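Local coordinates for beta-d-glucoside glucohydrolase (PDB 3ZZ1), which probably hydrolyses terminal, non-reducing beta-D-glucosyl residues, releasing beta-D-glucose in the degradation of cellulose, at residues A[332-337]-A[498-503]; A[433-438]-A[464-469]; A[10-15]-A[292-297]. All blocks are in the same frame, centred on the assembly; numbering follows the deposited sequence.

Contact 1. Residues A[332-337]-A[498-503]; sequences VLLKND and KAVVWA
L334 and K335 both stand opposite V500, a classic beta bulge where the outermost strand 332-336 runs antiparallel to strand 497-502 in the six-stranded mixed sheet of the family 3 C-terminal domain. The two bulge amides share one acceptor: L334 N lies 3.0 Å from V500 O, and K335 N adds a weak bond to the same oxygen. The extra residue upsets the usual alternation, and L334 points toward the partner strand. With CG set anti to its carbonyl carbon (chi1 -68°), L334 CD1 is laid obliquely against the tryptophan, 3.6 Å from W502 CB and 3.7 Å from W502 CE3, and the same methyl also reaches V500 CG1. V332 is paired with W502 by two backbone bonds, and V332 CB is 4.0 Å from W502 CB. The indole then turns off from strand 332-336, and its NE1 bonds to Y530 OH. K335 and V500 share this face of the sheet and both touch L492. On the other face the cross-strand packing is thinner: L333 CD1 comes only within 4.4 Å of V501 CG2, and the small A499 lies across from N336. K335 keeps its CB beside V500, then runs out past the carbonyl of K498 and bends at its last torsion (chi4 -67°), where NZ forms a salt bridge to D337. K498 sends its own NZ elsewhere, to S474 O. The pairing finishes at D337, whose backbone N is 2.9 Å from K498 O.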
# COMPACT_ATOMS: atom_id res chain seq x y z
N VAL A 332 7.91 10.35 9.46
CA VAL A 332 8.41 11.47 8.68
C VAL A 332 8.51 12.69 9.59
O VAL A 332 7.50 13.16 10.13
CB VAL A 332 7.49 11.76 7.45
CG1 VAL A 332 8.07 12.87 6.58
CG2 VAL A 332 7.28 10.49 6.62
N LEU A 333 9.72 13.19 9.80
CA LEU A 333 9.89 14.43 10.53
C LEU A 333 9.63 15.57 9.55
O LEU A 333 10.32 15.69 8.54
CB LEU A 333 11.29 14.53 11.15
CG LEU A 333 11.62 15.78 11.96
CD1 LEU A 333 10.83 15.83 13.27
CD2 LEU A 333 13.13 15.85 12.23
N LEU A 334 8.61 16.37 9.85
CA LEU A 334 8.14 17.42 8.94
C LEU A 334 8.70 18.79 9.31
O LEU A 334 9.04 19.59 8.43
CB LEU A 334 6.61 17.49 8.93
CG LEU A 334 5.82 16.32 8.32
CD1 LEU A 334 4.32 16.53 8.54
CD2 LEU A 334 6.13 16.14 6.84
N LYS A 335 8.78 19.05 10.61
CA LYS A 335 9.29 20.32 11.11
C LYS A 335 10.15 20.05 12.34
O LYS A 335 9.76 19.30 13.23
CB LYS A 335 8.13 21.24 11.47
CG LYS A 335 8.47 22.72 11.47
CD LYS A 335 7.36 23.49 12.16
CE LYS A 335 7.30 24.94 11.71
NZ LYS A 335 8.48 25.71 12.15
N ASN A 336 11.33 20.67 12.37
CA ASN A 336 12.21 20.57 13.53
C ASN A 336 12.97 21.87 13.74
O ASN A 336 14.19 21.93 13.62
CB ASN A 336 13.16 19.38 13.40
CG ASN A 336 13.88 19.05 14.70
OD1 ASN A 336 14.95 18.43 14.69
ND2 ASN A 336 13.30 19.46 15.82
N ASP A 337 12.21 22.92 14.06
CA ASP A 337 12.76 24.24 14.32
C ASP A 337 13.51 24.26 15.65
O ASP A 337 13.13 23.55 16.59
CB ASP A 337 11.64 25.28 14.33
CG ASP A 337 11.37 25.88 12.96
OD1 ASP A 337 11.73 25.25 11.93
OD2 ASP A 337 10.79 26.99 12.90
N LYS A 498 7.12 23.84 17.56
CA LYS A 498 8.51 23.81 17.11
C LYS A 498 8.83 22.55 16.31
O LYS A 498 9.71 22.56 15.45
CB LYS A 498 9.47 23.93 18.30
CG LYS A 498 9.34 25.23 19.08
CD LYS A 498 9.96 26.42 18.33
CE LYS A 498 9.65 27.73 19.05
NZ LYS A 498 9.72 27.58 20.53
N ALA A 499 8.12 21.46 16.60
CA ALA A 499 8.32 20.20 15.89
C ALA A 499 7.01 19.55 15.49
O ALA A 499 6.04 19.55 16.25
CB ALA A 499 9.15 19.24 16.70
N VAL A 500 6.99 19.00 14.27
CA VAL A 500 5.86 18.21 13.78
C VAL A 500 6.36 16.83 13.34
O VAL A 500 7.18 16.71 12.43
CB VAL A 500 5.09 18.92 12.64
CG1 VAL A 500 3.92 18.07 12.17
CG2 VAL A 500 4.60 20.29 13.09
N VAL A 501 5.84 15.79 14.00
CA VAL A 501 6.21 14.41 13.75
C VAL A 501 5.06 13.70 13.05
O VAL A 501 4.04 13.38 13.68
CB VAL A 501 6.55 13.68 15.07
CG1 VAL A 501 7.05 12.27 14.80
CG2 VAL A 501 7.59 14.45 15.88
N TRP A 502 5.21 13.49 11.75
CA TRP A 502 4.25 12.70 10.98
C TRP A 502 4.58 11.22 11.22
O TRP A 502 5.40 10.63 10.51
CB TRP A 502 4.34 13.05 9.49
CG TRP A 502 3.14 12.60 8.68
CD1 TRP A 502 3.06 11.50 7.88
CD2 TRP A 502 1.87 13.26 8.60
NE1 TRP A 502 1.81 11.42 7.30
CE2 TRP A 502 1.06 12.49 7.73
CE3 TRP A 502 1.33 14.42 9.17
CZ2 TRP A 502 -0.26 12.84 7.42
CZ3 TRP A 502 0.02 14.78 8.86
CH2 TRP A 502 -0.76 13.98 8.00
N ALA A 503 3.93 10.65 12.22
CA ALA A 503 4.27 9.30 12.68
C ALA A 503 3.61 8.20 11.85
O ALA A 503 4.03 7.05 11.91
CB ALA A 503 3.94 9.16 14.15

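Contact 2. Residues A[433-438]-A[464-469]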
# COMPACT_ATOMS: atom_id res chain seq x y z
N VAL A 433 1.92 16.92 21.90
CA VAL A 433 0.48 16.81 21.64
C VAL A 433 0.19 15.76 20.58
O VAL A 433 0.84 15.72 19.52
CB VAL A 433 -0.15 18.17 21.22
CG1 VAL A 433 -1.67 18.09 21.20
CG2 VAL A 433 0.29 19.27 22.15
N PHE A 434 -0.79 14.90 20.86
CA PHE A 434 -1.11 13.77 19.99
C PHE A 434 -2.45 13.94 19.30
O PHE A 434 -3.50 14.03 19.95
CB PHE A 434 -1.08 12.46 20.79
CG PHE A 434 0.30 12.02 21.17
CD1 PHE A 434 0.93 12.56 22.29
CD2 PHE A 434 0.98 11.09 20.40
CE1 PHE A 434 2.22 12.17 22.63
CE2 PHE A 434 2.26 10.70 20.75
CZ PHE A 434 2.88 11.24 21.86
N ILE A 435 -2.40 14.01 17.97
CA ILE A 435 -3.59 14.17 17.15
C ILE A 435 -3.67 13.08 16.09
O ILE A 435 -2.66 12.44 15.77
CB ILE A 435 -3.67 15.59 16.51
CG1 ILE A 435 -2.55 15.81 15.48
CG2 ILE A 435 -3.67 16.69 17.59
CD1 ILE A 435 -2.66 17.11 14.70
N THR A 436 -4.87 12.85 15.56
CA THR A 436 -5.10 11.78 14.59
C THR A 436 -6.09 12.18 13.50
O THR A 436 -6.84 13.15 13.63
CB THR A 436 -5.67 10.50 15.25
OG1 THR A 436 -6.92 10.80 15.89
CG2 THR A 436 -4.69 9.88 16.25
N ALA A 437 -6.07 11.40 12.42
CA ALA A 437 -7.19 11.31 11.48
C ALA A 437 -7.30 9.85 11.05
O ALA A 437 -6.29 9.15 10.92
CB ALA A 437 -6.99 12.21 10.29
N ASP A 438 -8.53 9.39 10.85
CA ASP A 438 -8.81 7.99 10.57
C ASP A 438 -9.70 7.88 9.33
O ASP A 438 -10.33 8.86 8.93
CB ASP A 438 -9.49 7.33 11.79
CG ASP A 438 -9.27 5.82 11.86
OD1 ASP A 438 -8.63 5.24 10.96
OD2 ASP A 438 -9.74 5.19 12.85
N ALA A 464 -7.80 22.66 17.68
CA ALA A 464 -8.06 23.47 18.88
C ALA A 464 -7.27 22.96 20.08
O ALA A 464 -6.91 23.74 20.98
CB ALA A 464 -9.55 23.50 19.19
N LEU A 465 -7.00 21.66 20.11
CA LEU A 465 -6.18 21.08 21.17
C LEU A 465 -4.75 21.62 21.09
O LEU A 465 -4.17 21.99 22.11
CB LEU A 465 -6.21 19.55 21.12
CG LEU A 465 -5.48 18.78 22.24
CD1 LEU A 465 -6.05 19.08 23.63
CD2 LEU A 465 -5.54 17.29 21.95
N VAL A 466 -4.20 21.67 19.88
CA VAL A 466 -2.84 22.18 19.66
C VAL A 466 -2.77 23.68 19.96
O VAL A 466 -1.80 24.14 20.58
CB VAL A 466 -2.33 21.86 18.22
CG1 VAL A 466 -0.96 22.49 17.96
CG2 VAL A 466 -2.23 20.35 18.01
N GLN A 467 -3.80 24.42 19.54
CA GLN A 467 -3.91 25.85 19.82
C GLN A 467 -3.95 26.18 21.32
O GLN A 467 -3.35 27.16 21.75
CB GLN A 467 -5.16 26.44 19.15
CG GLN A 467 -5.05 26.53 17.63
CD GLN A 467 -6.37 26.83 16.96
OE1 GLN A 467 -7.44 26.62 17.54
NE2 GLN A 467 -6.31 27.32 15.73
N ALA A 468 -4.64 25.35 22.10
CA ALA A 468 -4.73 25.54 23.55
C ALA A 468 -3.39 25.27 24.24
O ALA A 468 -2.98 26.03 25.12
CB ALA A 468 -5.81 24.65 24.13
N VAL A 469 -2.72 24.20 23.82
CA VAL A 469 -1.40 23.85 24.35
C VAL A 469 -0.37 24.94 24.01
O VAL A 469 0.49 25.26 24.84
CB VAL A 469 -0.95 22.44 23.86
CG1 VAL A 469 0.51 22.15 24.23
CG2 VAL A 469 -1.85 21.36 24.45
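A chi1 of -169° puts V433 CG1 anti to its backbone N and leaves CG2 beside that N, which parts the two methyls between different residues of helix 462-472. CG1 goes to the first turn of the segment, where V433 CG1 is 3.9 Å from V466 CG2 and 4.0 Å from L465 CG; both side chains meet it at a slant. CG2 goes one turn further on. V433 CG2 is 3.6 Å from V469 CG1, with V469 CB and CG2 hardly more distant, so that V469 CB and both its methyls take part as the two side chains run alongside each other, pointing opposite ways. I435 holds its CG1 between N and the carbonyl carbon (chi1 67°), and this turns the shorter branch to the helix: I435 CG2 lies 4.0 Å from V466 CG2, the side chains crossing at about a right angle. V466 CG2 is therefore shared by V433 and I435. The side chains that meet are all apolar, and all are buried. This is the strand-to-helix half of a beta-alpha-beta unit, with the helix running back at 166° to the strand, 9.1 Å between axes, before the chain enters strand 476-482. That strand bonds to V433 and I435 on one flank of 430-437, while strand 348-352 bonds to F434 on the other and offers V352 to L465 and V469. F434 points away from helix 462-472 and packs on P395 and I399 of helix 395-404.

Contact 3. Residues A[10-15]-A[292-297]; sequences GTAYDK and ILAAWY
A12 and A294 let two helices come close: helix 8-20, near the N terminus, packs across helix 282-298 of the TIM-barrel-type N-terminal domain of family 3. The axes approach to 8.0 Å at an angle of 120°, and the CA atoms of A12 and A294 are 4.8 Å apart. With only methyl groups at the crossing, A12 CB drops right onto the backbone of the second helix, 3.3 Å from A294 O, and has Y297 CB as another neighbour. The returning bump is A294 CB. It fits into a hollow of helix 8-20 walled by A12, W9 and the ring of Y13, with Y13 CD1 3.6 Å from A294 CB; the phenol itself swings toward the second helix, its OH bonded to P230 O. The largest knob is Y297, whose ring stands up beside the last turn of the segment 10-15. K15 lies across it: K15 CB sits squarely over one face, 3.7 Å from the centroid of the Y297 ring and 14° off the normal, a CH-pi contact, and K15 CD follows at 3.7 Å from Y297 CD1. W296 CE3 lies over the centre of the opposite face, so the ring is sandwiched and held in its rotation. With an alanine in place of Y297, the space between K15 and W296 would probably be left unfilled and the lysine chain, without its aromatic platform, free to move. Beyond CG that chain is fully extended (chi3 -170°), which carries the ammonium beyond the CB end of the tyrosine to two waters. Each accepts from K15 NZ and donates to the backbone carbonyl of the tyrosine, the shorter of these bonds putting one water 2.7 Å from Y297 O.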
# COMPACT_ATOMS: atom_id res chain seq x y z
N GLY A 10 5.70 -21.67 -15.94
CA GLY A 10 5.69 -22.67 -17.00
C GLY A 10 5.60 -24.09 -16.46
O GLY A 10 4.80 -24.90 -16.94
N THR A 11 6.40 -24.36 -15.44
CA THR A 11 6.41 -25.66 -14.76
C THR A 11 5.12 -25.87 -13.98
O THR A 11 4.58 -26.98 -13.96
CB THR A 11 7.65 -25.81 -13.85
OG1 THR A 11 8.84 -25.65 -14.65
CG2 THR A 11 7.69 -27.18 -13.16
N ALA A 12 4.62 -24.81 -13.35
CA ALA A 12 3.34 -24.86 -12.64
C ALA A 12 2.20 -25.19 -13.59
O ALA A 12 1.28 -25.94 -13.24
CB ALA A 12 3.07 -23.54 -11.93
N TYR A 13 2.28 -24.65 -14.81
CA TYR A 13 1.28 -24.92 -15.85
C TYR A 13 1.27 -26.38 -16.32
O TYR A 13 0.20 -26.95 -16.51
CB TYR A 13 1.44 -23.95 -17.03
CG TYR A 13 0.43 -22.83 -16.99
CD1 TYR A 13 0.33 -22.00 -15.87
CD2 TYR A 13 -0.43 -22.61 -18.06
CE1 TYR A 13 -0.62 -20.98 -15.81
CE2 TYR A 13 -1.38 -21.59 -18.01
CZ TYR A 13 -1.47 -20.78 -16.89
OH TYR A 13 -2.39 -19.77 -16.84
N ASP A 14 2.46 -26.96 -16.50
CA ASP A 14 2.58 -28.38 -16.85
C ASP A 14 1.90 -29.26 -15.80
O ASP A 14 1.12 -30.15 -16.14
CB ASP A 14 4.05 -28.80 -17.00
CG ASP A 14 4.77 -28.05 -18.12
OD1 ASP A 14 4.11 -27.57 -19.06
OD2 ASP A 14 6.01 -27.94 -18.05
N LYS A 15 2.21 -28.99 -14.53
CA LYS A 15 1.58 -29.69 -13.41
C LYS A 15 0.07 -29.50 -13.37
O LYS A 15 -0.68 -30.46 -13.14
CB LYS A 15 2.19 -29.24 -12.08
CG LYS A 15 3.58 -29.76 -11.80
CD LYS A 15 4.17 -29.04 -10.60
CE LYS A 15 5.65 -29.34 -10.43
NZ LYS A 15 6.18 -28.65 -9.22
N ILE A 292 -5.96 -21.56 -11.34
CA ILE A 292 -6.08 -21.78 -9.89
C ILE A 292 -5.11 -22.87 -9.41
O ILE A 292 -4.37 -22.67 -8.45
CB ILE A 292 -7.54 -22.11 -9.46
CG1 ILE A 292 -8.47 -20.94 -9.78
CG2 ILE A 292 -7.61 -22.42 -7.97
CD1 ILE A 292 -9.96 -21.32 -9.79
N LEU A 293 -5.13 -24.02 -10.09
CA LEU A 293 -4.20 -25.11 -9.76
C LEU A 293 -2.74 -24.75 -10.00
O LEU A 293 -1.86 -25.17 -9.25
CB LEU A 293 -4.55 -26.39 -10.53
CG LEU A 293 -5.90 -27.07 -10.26
CD1 LEU A 293 -6.00 -28.35 -11.07
CD2 LEU A 293 -6.12 -27.34 -8.78
N ALA A 294 -2.47 -23.95 -11.04
CA ALA A 294 -1.10 -23.51 -11.31
C ALA A 294 -0.54 -22.67 -10.18
O ALA A 294 0.64 -22.78 -9.86
CB ALA A 294 -1.04 -22.74 -12.61
N ALA A 295 -1.38 -21.83 -9.57
CA ALA A 295 -0.99 -20.98 -8.45
C ALA A 295 -0.64 -21.82 -7.23
O ALA A 295 0.27 -21.49 -6.47
CB ALA A 295 -2.10 -19.99 -8.12
N TRP A 296 -1.39 -22.91 -7.07
CA TRP A 296 -1.19 -23.88 -6.00
C TRP A 296 0.14 -24.62 -6.19
O TRP A 296 0.91 -24.77 -5.23
CB TRP A 296 -2.39 -24.84 -6.01
CG TRP A 296 -2.47 -25.86 -4.90
CD1 TRP A 296 -2.56 -25.62 -3.56
CD2 TRP A 296 -2.55 -27.28 -5.06
NE1 TRP A 296 -2.66 -26.80 -2.87
CE2 TRP A 296 -2.65 -27.84 -3.77
CE3 TRP A 296 -2.52 -28.14 -6.17
CZ2 TRP A 296 -2.74 -29.22 -3.55
CZ3 TRP A 296 -2.61 -29.52 -5.95
CH2 TRP A 296 -2.71 -30.04 -4.65
N TYR A 297 0.40 -25.05 -7.42
CA TYR A 297 1.65 -25.75 -7.74
C TYR A 297 2.86 -24.81 -7.70
O TYR A 297 3.94 -25.22 -7.28
CB TYR A 297 1.57 -26.43 -9.10
CG TYR A 297 0.77 -27.71 -9.10
CD1 TYR A 297 1.19 -28.82 -8.37
CD2 TYR A 297 -0.40 -27.82 -9.85
CE1 TYR A 297 0.45 -30.01 -8.38
CE2 TYR A 297 -1.14 -29.00 -9.86
CZ TYR A 297 -0.71 -30.09 -9.12
OH TYR A 297 -1.44 -31.26 -9.13
O HOH W 1 4.82 -27.68 -6.82
O HOH W 2 5.50 -25.91 -9.70
O HOH W 3 0.04 -32.41 -11.75

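How the contacts relate
From the N terminus, the chain passes through 10-15 in its first helix and returns only at 292-297, where contact 3 closes a loop of 276 residues and ties helix 8-20 to helix 282-298 of the barrel-type domain. That loop is complete before contact 1 opens at 332-337. Contact 1 waits for 498-503, and within its span contact 2 opens at 433-438 and closes soon after at 464-469, so contact 2 nests in contact 1 and none cross. Contacts 1 and 2 serve one sheet of the C-terminal domain, their centres 14 Å apart without touching; contact 3 lies across the molecule, its centre about 49 Å and 53 Å from theirs.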